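Local coordinates for protein oxaloacetate acetyl hydrolase (Cryphonectria parasitica, PDB 3LYE) that belongs to the phosphoenolpyruvate phosphomutase family of TIM-barrel enzymes and is assembled here from four copies of the chain, at residues K14-L19 with P90-M95; K47-T52 with D79-L84. One frame throughout, in Å; residues are numbered along the deposited sequence.

Overall arrangement
The two contacts sit at neighbouring strands of one parallel TIM-barrel sheet, their centres about 9 Å apart. Along the chain they are nested: helix 12-22 opens interaction 1, strand 49-51 and helix 71-82 follow with interaction 2, and strand 91-94 then closes interaction 1. Strands 49-51 and 91-94 lie side by side, and probable backbone hydrogen bonds join Ile92 N to Leu49 O at 2.9 Å and Ile92 O to Met51 N at 2.8 Å. Interaction 1 packs the N-terminal helix on the start of strand 91-94, whereas interaction 2 packs helix 71-82 on the outer face of strand 49-51. Helix 12-22 thus packs at the end of the barrel where the strands begin, and helix 71-82 on the outside of its wall.

Interaction 1 of 2, residues K14-L19 with P90-M95. With CA (calcium ion), chain B.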
loop_
_atom_site.group_PDB
_atom_site.type_symbol
_atom_site.label_atom_id
_atom_site.label_comp_id
_atom_site.label_asym_id
_atom_site.label_seq_id
_atom_site.Cartn_x
_atom_site.Cartn_y
_atom_site.Cartn_z
ATOM N N LYS A 14 -19.926 -3.204 17.442
ATOM C CA LYS A 14 -21.071 -3.037 18.332
ATOM C C LYS A 14 -22.302 -3.716 17.707
ATOM O O LYS A 14 -23.079 -4.416 18.387
ATOM C CB LYS A 14 -21.327 -1.555 18.657
ATOM C CG LYS A 14 -22.334 -1.334 19.748
ATOM C CD LYS A 14 -22.764 0.106 19.853
ATOM C CE LYS A 14 -24.011 0.199 20.713
ATOM N NZ LYS A 14 -24.816 1.421 20.443
ATOM N N LYS A 15 -22.494 -3.561 16.404
ATOM C CA LYS A 15 -23.636 -4.180 15.746
ATOM C C LYS A 15 -23.597 -5.693 15.760
ATOM O O LYS A 15 -24.616 -6.351 15.968
ATOM C CB LYS A 15 -23.736 -3.723 14.313
ATOM C CG LYS A 15 -24.056 -2.312 14.159
ATOM C CD LYS A 15 -23.919 -1.932 12.688
ATOM C CE LYS A 15 -24.298 -0.525 12.499
ATOM N NZ LYS A 15 -24.373 -0.180 11.066
ATOM N N LEU A 16 -22.436 -6.260 15.502
ATOM C CA LEU A 16 -22.320 -7.703 15.496
ATOM C C LEU A 16 -22.514 -8.244 16.915
ATOM O O LEU A 16 -23.169 -9.250 17.131
ATOM C CB LEU A 16 -20.959 -8.124 14.967
ATOM C CG LEU A 16 -20.706 -9.614 14.955
ATOM C CD1 LEU A 16 -21.692 -10.359 14.063
ATOM C CD2 LEU A 16 -19.261 -9.884 14.538
ATOM N N ARG A 17 -21.945 -7.551 17.882
ATOM C CA ARG A 17 -22.069 -7.989 19.270
ATOM C C ARG A 17 -23.543 -7.953 19.669
ATOM O O ARG A 17 -23.992 -8.831 20.399
ATOM C CB ARG A 17 -21.215 -7.154 20.208
ATOM C CG ARG A 17 -21.335 -7.670 21.614
ATOM C CD ARG A 17 -20.223 -7.257 22.457
ATOM N NE ARG A 17 -18.951 -7.776 21.994
ATOM C CZ ARG A 17 -18.408 -8.931 22.367
ATOM N NH1 ARG A 17 -19.049 -9.765 23.177
ATOM N NH2 ARG A 17 -17.209 -9.251 21.905
ATOM N N HIS A 18 -24.294 -6.957 19.196
ATOM C CA HIS A 18 -25.720 -6.873 19.514
ATOM C C HIS A 18 -26.446 -8.109 18.935
ATOM O O HIS A 18 -27.279 -8.746 19.596
ATOM C CB HIS A 18 -26.343 -5.596 18.952
ATOM C CG HIS A 18 -27.832 -5.592 19.027
ATOM N ND1 HIS A 18 -28.503 -5.335 20.199
ATOM C CD2 HIS A 18 -28.777 -5.877 18.103
ATOM C CE1 HIS A 18 -29.803 -5.433 19.990
ATOM N NE2 HIS A 18 -29.996 -5.763 18.726
ATOM N N LEU A 19 -26.142 -8.449 17.685
ATOM C CA LEU A 19 -26.788 -9.610 17.086
ATOM C C LEU A 19 -26.474 -10.854 17.881
ATOM O O LEU A 19 -27.339 -11.694 18.098
ATOM C CB LEU A 19 -26.333 -9.823 15.645
ATOM C CG LEU A 19 -26.849 -8.796 14.642
ATOM C CD1 LEU A 19 -26.220 -8.986 13.273
ATOM C CD2 LEU A 19 -28.354 -8.903 14.523
ATOM N N PRO A 90 -21.931 -5.326 9.611
ATOM C CA PRO A 90 -20.649 -5.688 10.179
ATOM C C PRO A 90 -19.890 -6.695 9.308
ATOM O O PRO A 90 -20.475 -7.535 8.608
ATOM C CB PRO A 90 -21.028 -6.375 11.520
ATOM C CG PRO A 90 -22.426 -6.699 11.408
ATOM C CD PRO A 90 -23.051 -5.698 10.496
ATOM N N LEU A 91 -18.570 -6.609 9.397
ATOM C CA LEU A 91 -17.668 -7.472 8.709
ATOM C C LEU A 91 -16.833 -8.367 9.657
ATOM O O LEU A 91 -16.210 -7.856 10.591
ATOM C CB LEU A 91 -16.617 -6.638 7.904
ATOM C CG LEU A 91 -15.634 -7.497 7.082
ATOM C CD1 LEU A 91 -16.321 -8.306 5.983
ATOM C CD2 LEU A 91 -14.498 -6.622 6.534
ATOM N N ILE A 92 -16.926 -9.684 9.461
ATOM C CA ILE A 92 -16.091 -10.633 10.170
ATOM C C ILE A 92 -14.959 -10.918 9.158
ATOM O O ILE A 92 -15.266 -11.197 7.983
ATOM C CB ILE A 92 -16.787 -11.934 10.521
ATOM C CG1 ILE A 92 -17.874 -11.651 11.555
ATOM C CG2 ILE A 92 -15.766 -12.955 11.063
ATOM C CD1 ILE A 92 -18.760 -12.839 11.852
ATOM N N ALA A 93 -13.690 -10.860 9.571
ATOM C CA ALA A 93 -12.586 -11.126 8.682
ATOM C C ALA A 93 -11.662 -12.194 9.208
ATOM O O ALA A 93 -11.470 -12.334 10.406
ATOM C CB ALA A 93 -11.765 -9.870 8.463
ATOM N N ASP A 94 -11.139 -12.994 8.289
ATOM C CA ASP A 94 -10.146 -13.976 8.645
ATOM C C ASP A 94 -8.911 -13.216 9.144
ATOM O O ASP A 94 -8.578 -12.166 8.565
ATOM C CB ASP A 94 -9.755 -14.703 7.339
ATOM C CG ASP A 94 -8.816 -15.879 7.508
ATOM O OD1 ASP A 94 -8.350 -16.155 8.634
ATOM O OD2 ASP A 94 -8.565 -16.543 6.458
ATOM N N MET A 95 -8.309 -13.652 10.253
ATOM C CA MET A 95 -7.062 -13.064 10.716
ATOM C C MET A 95 -5.974 -14.162 10.803
ATOM O O MET A 95 -4.926 -13.981 11.408
ATOM C CB MET A 95 -7.131 -12.190 11.962
ATOM C CG MET A 95 -7.451 -12.915 13.240
ATOM S SD MET A 95 -7.283 -11.874 14.719
ATOM C CE MET A 95 -5.509 -11.870 14.884
HETATM CA CA CA B . -6.958 -18.444 6.271
HETATM O O HOH W 1 -8.007 -18.802 8.366
HETATM O O HOH W 2 -5.521 -20.128 7.356
HETATM O O HOH W 3 -6.298 -17.455 4.275
HETATM O O HOH W 4 -6.393 -20.454 4.842
HETATM O O HOH W 5 -8.814 -18.931 5.734
#
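Leu16 of helix 12-22 meets the start of strand 91-94 with two parts of its side chain. Its CB rests on the ring of Pro90, 3.9 Å from Pro90 CB, and its CD2 methyl goes deeper, to 3.7 Å from Ile92 CG1. With CG anti to the backbone N (chi1 178°), the leucine chain extends from the helix past the proline. Ile92 crosses it at about a right angle: its CG1 lies beside its own backbone N (chi1 -67°), and CD1 continues the extended chain (chi2 172°), so that both atoms border Leu16 CD2, CD1 at 4.0 Å. Ala118 packs on both Leu16 and Pro90.

Lys15 takes a smaller share. Its CB lies 4.4 Å from Pro90 CD, but the extended chain then turns away and its NZ is hydrogen-bonded to Gly88 O.

Along the strand Leu91 faces helix 71-82 while Ile92 points into the barrel, so Leu16 packs against the interior from the end where the strands begin. At the strand's other end Asp94 binds calcium through OD2 at 2.5 Å, with Asp96 and five waters also on the metal; OD1 stays 3.6 Å from the metal and can accept a hydrogen bond from metal-bound water 1 (OD1 to the water oxygen, 2.7 Å). The chemistry implies a division along one short strand: a purely apolar seal at its start, and a carboxylate for a hydrated metal at its finish.

Interaction 2 of 2, residues K47-T52 with D79-L84; sequences KSLYMT and DMIANL
Ile81 of helix 71-82 reaches across to strand 49-51 with two different methyls, one for Met51 and one for Leu49. The longer arm makes the closer contact: CD1 comes to 3.8 Å from Met51 CG, with Met51 SD only slightly farther at 4.0 Å, so the methyl lies alongside the thioether chain and the two side chains run at a slant to one another. Met51 offers this flank because its CG is anti to the backbone N (chi1 -175°) and the chain stays extended to SD, bending only at the last torsion (87°). Earlier in helix 71-82, Met74, Asn77 and Ala78 also touch Met51. The shorter branch of Ile81, CG2, faces Leu49 CD2 at a looser 4.3 Å.

Leu49 and Met51, two residues apart, point to the same face of the strand, while Tyr50 between them turns the other way, toward His121 within the barrel. This is the alternation expected of a TIM-barrel strand, and helix 71-82 is the outer helix of the right-handed beta-alpha-beta crossover leading from strand 49-51 to strand 91-94. Leu91 of that next strand touches Leu49, Met51 and Ile81 alike, and Ala38 of helix 35-43 packs on Ile81. On the helix surface turned from the strand, Asp79 OD1 forms salt bridges with Arg75 and Arg114 of a neighbouring subunit.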
loop_
_atom_site.group_PDB
_atom_site.type_symbol
_atom_site.label_atom_id
_atom_site.label_comp_id
_atom_site.label_asym_id
_atom_site.label_seq_id
_atom_site.Cartn_x
_atom_site.Cartn_y
_atom_site.Cartn_z
ATOM N N LYS A 47 -26.996 -9.214 6.432
ATOM C CA LYS A 47 -26.833 -8.519 7.712
ATOM C C LYS A 47 -25.445 -8.500 8.259
ATOM O O LYS A 47 -25.180 -7.784 9.201
ATOM C CB LYS A 47 -27.821 -9.117 8.747
ATOM C CG LYS A 47 -29.331 -9.039 8.353
ATOM C CD LYS A 47 -29.734 -7.629 7.827
ATOM C CE LYS A 47 -31.261 -7.372 7.748
ATOM N NZ LYS A 47 -32.034 -8.351 6.945
ATOM N N SER A 48 -24.571 -9.299 7.680
ATOM C CA SER A 48 -23.175 -9.394 8.066
ATOM C C SER A 48 -22.438 -10.008 6.894
ATOM O O SER A 48 -23.012 -10.787 6.132
ATOM C CB SER A 48 -22.978 -10.265 9.309
ATOM O OG SER A 48 -21.605 -10.199 9.715
ATOM N N LEU A 49 -21.179 -9.642 6.742
ATOM C CA LEU A 49 -20.342 -10.148 5.662
ATOM C C LEU A 49 -19.130 -10.839 6.257
ATOM O O LEU A 49 -18.753 -10.549 7.398
ATOM C CB LEU A 49 -19.812 -9.004 4.791
ATOM C CG LEU A 49 -20.687 -8.522 3.626
ATOM C CD1 LEU A 49 -22.150 -8.437 3.821
ATOM C CD2 LEU A 49 -20.135 -7.239 3.012
ATOM N N TYR A 50 -18.511 -11.731 5.486
ATOM C CA TYR A 50 -17.316 -12.427 5.919
ATOM C C TYR A 50 -16.226 -12.212 4.841
ATOM O O TYR A 50 -16.440 -12.509 3.648
ATOM C CB TYR A 50 -17.552 -13.938 6.070
ATOM C CG TYR A 50 -16.314 -14.786 6.231
ATOM C CD1 TYR A 50 -16.088 -15.880 5.431
ATOM C CD2 TYR A 50 -15.388 -14.505 7.213
ATOM C CE1 TYR A 50 -14.976 -16.626 5.587
ATOM C CE2 TYR A 50 -14.267 -15.225 7.343
ATOM C CZ TYR A 50 -14.081 -16.320 6.560
ATOM O OH TYR A 50 -12.982 -17.089 6.749
ATOM N N MET A 51 -15.075 -11.675 5.208
ATOM C CA MET A 51 -13.989 -11.504 4.263
ATOM C C MET A 51 -13.067 -12.699 4.367
ATOM O O MET A 51 -12.410 -12.938 5.385
ATOM C CB MET A 51 -13.157 -10.277 4.541
ATOM C CG MET A 51 -12.089 -10.030 3.464
ATOM S SD MET A 51 -10.922 -8.731 3.887
ATOM C CE MET A 51 -9.691 -9.665 4.801
ATOM N N THR A 52 -12.968 -13.424 3.265
ATOM C CA THR A 52 -12.153 -14.614 3.210
ATOM C C THR A 52 -10.686 -14.355 2.959
ATOM O O THR A 52 -10.301 -13.439 2.256
ATOM C CB THR A 52 -12.668 -15.583 2.133
ATOM O OG1 THR A 52 -12.270 -15.082 0.865
ATOM C CG2 THR A 52 -14.141 -15.711 2.187
ATOM N N ASP A 79 -10.344 -3.154 5.572
ATOM C CA ASP A 79 -10.590 -1.731 5.787
ATOM C C ASP A 79 -11.475 -1.228 4.624
ATOM O O ASP A 79 -12.441 -0.490 4.798
ATOM C CB ASP A 79 -9.234 -1.036 5.831
ATOM C CG ASP A 79 -9.342 0.422 5.883
ATOM O OD1 ASP A 79 -9.243 1.092 4.836
ATOM O OD2 ASP A 79 -9.562 0.916 6.956
ATOM N N MET A 80 -11.141 -1.659 3.415
ATOM C CA MET A 80 -11.918 -1.271 2.268
ATOM C C MET A 80 -13.356 -1.805 2.367
ATOM O O MET A 80 -14.329 -1.055 2.233
ATOM C CB MET A 80 -11.247 -1.754 0.965
ATOM C CG MET A 80 -11.984 -1.362 -0.303
ATOM S SD MET A 80 -13.276 -2.556 -0.836
ATOM C CE MET A 80 -12.284 -3.996 -1.269
ATOM N N ILE A 81 -13.495 -3.094 2.624
ATOM C CA ILE A 81 -14.823 -3.682 2.647
ATOM C C ILE A 81 -15.712 -3.204 3.765
ATOM O O ILE A 81 -16.878 -2.888 3.541
ATOM C CB ILE A 81 -14.708 -5.236 2.680
ATOM C CG1 ILE A 81 -14.130 -5.765 1.367
ATOM C CG2 ILE A 81 -16.069 -5.877 2.980
ATOM C CD1 ILE A 81 -13.621 -7.175 1.443
ATOM N N ALA A 82 -15.177 -3.137 4.974
ATOM C CA ALA A 82 -15.994 -2.749 6.102
ATOM C C ALA A 82 -16.546 -1.368 6.050
ATOM O O ALA A 82 -17.591 -1.110 6.644
ATOM C CB ALA A 82 -15.155 -2.877 7.382
ATOM N N ASN A 83 -15.877 -0.494 5.310
ATOM C CA ASN A 83 -16.250 0.911 5.254
ATOM C C ASN A 83 -16.910 1.431 4.007
ATOM O O ASN A 83 -17.097 2.635 3.858
ATOM C CB ASN A 83 -15.018 1.740 5.678
ATOM C CG ASN A 83 -14.504 1.321 7.042
ATOM O OD1 ASN A 83 -13.429 0.650 7.191
ATOM N ND2 ASN A 83 -15.285 1.625 8.048
ATOM N N LEU A 84 -17.263 0.522 3.126
ATOM C CA LEU A 84 -17.952 0.902 1.895
ATOM C C LEU A 84 -19.182 1.738 2.284
ATOM O O LEU A 84 -19.507 2.707 1.604
ATOM C CB LEU A 84 -18.290 -0.306 1.049
ATOM C CG LEU A 84 -17.092 -1.020 0.457
ATOM C CD1 LEU A 84 -17.535 -2.281 -0.246
ATOM C CD2 LEU A 84 -16.304 -0.086 -0.469
#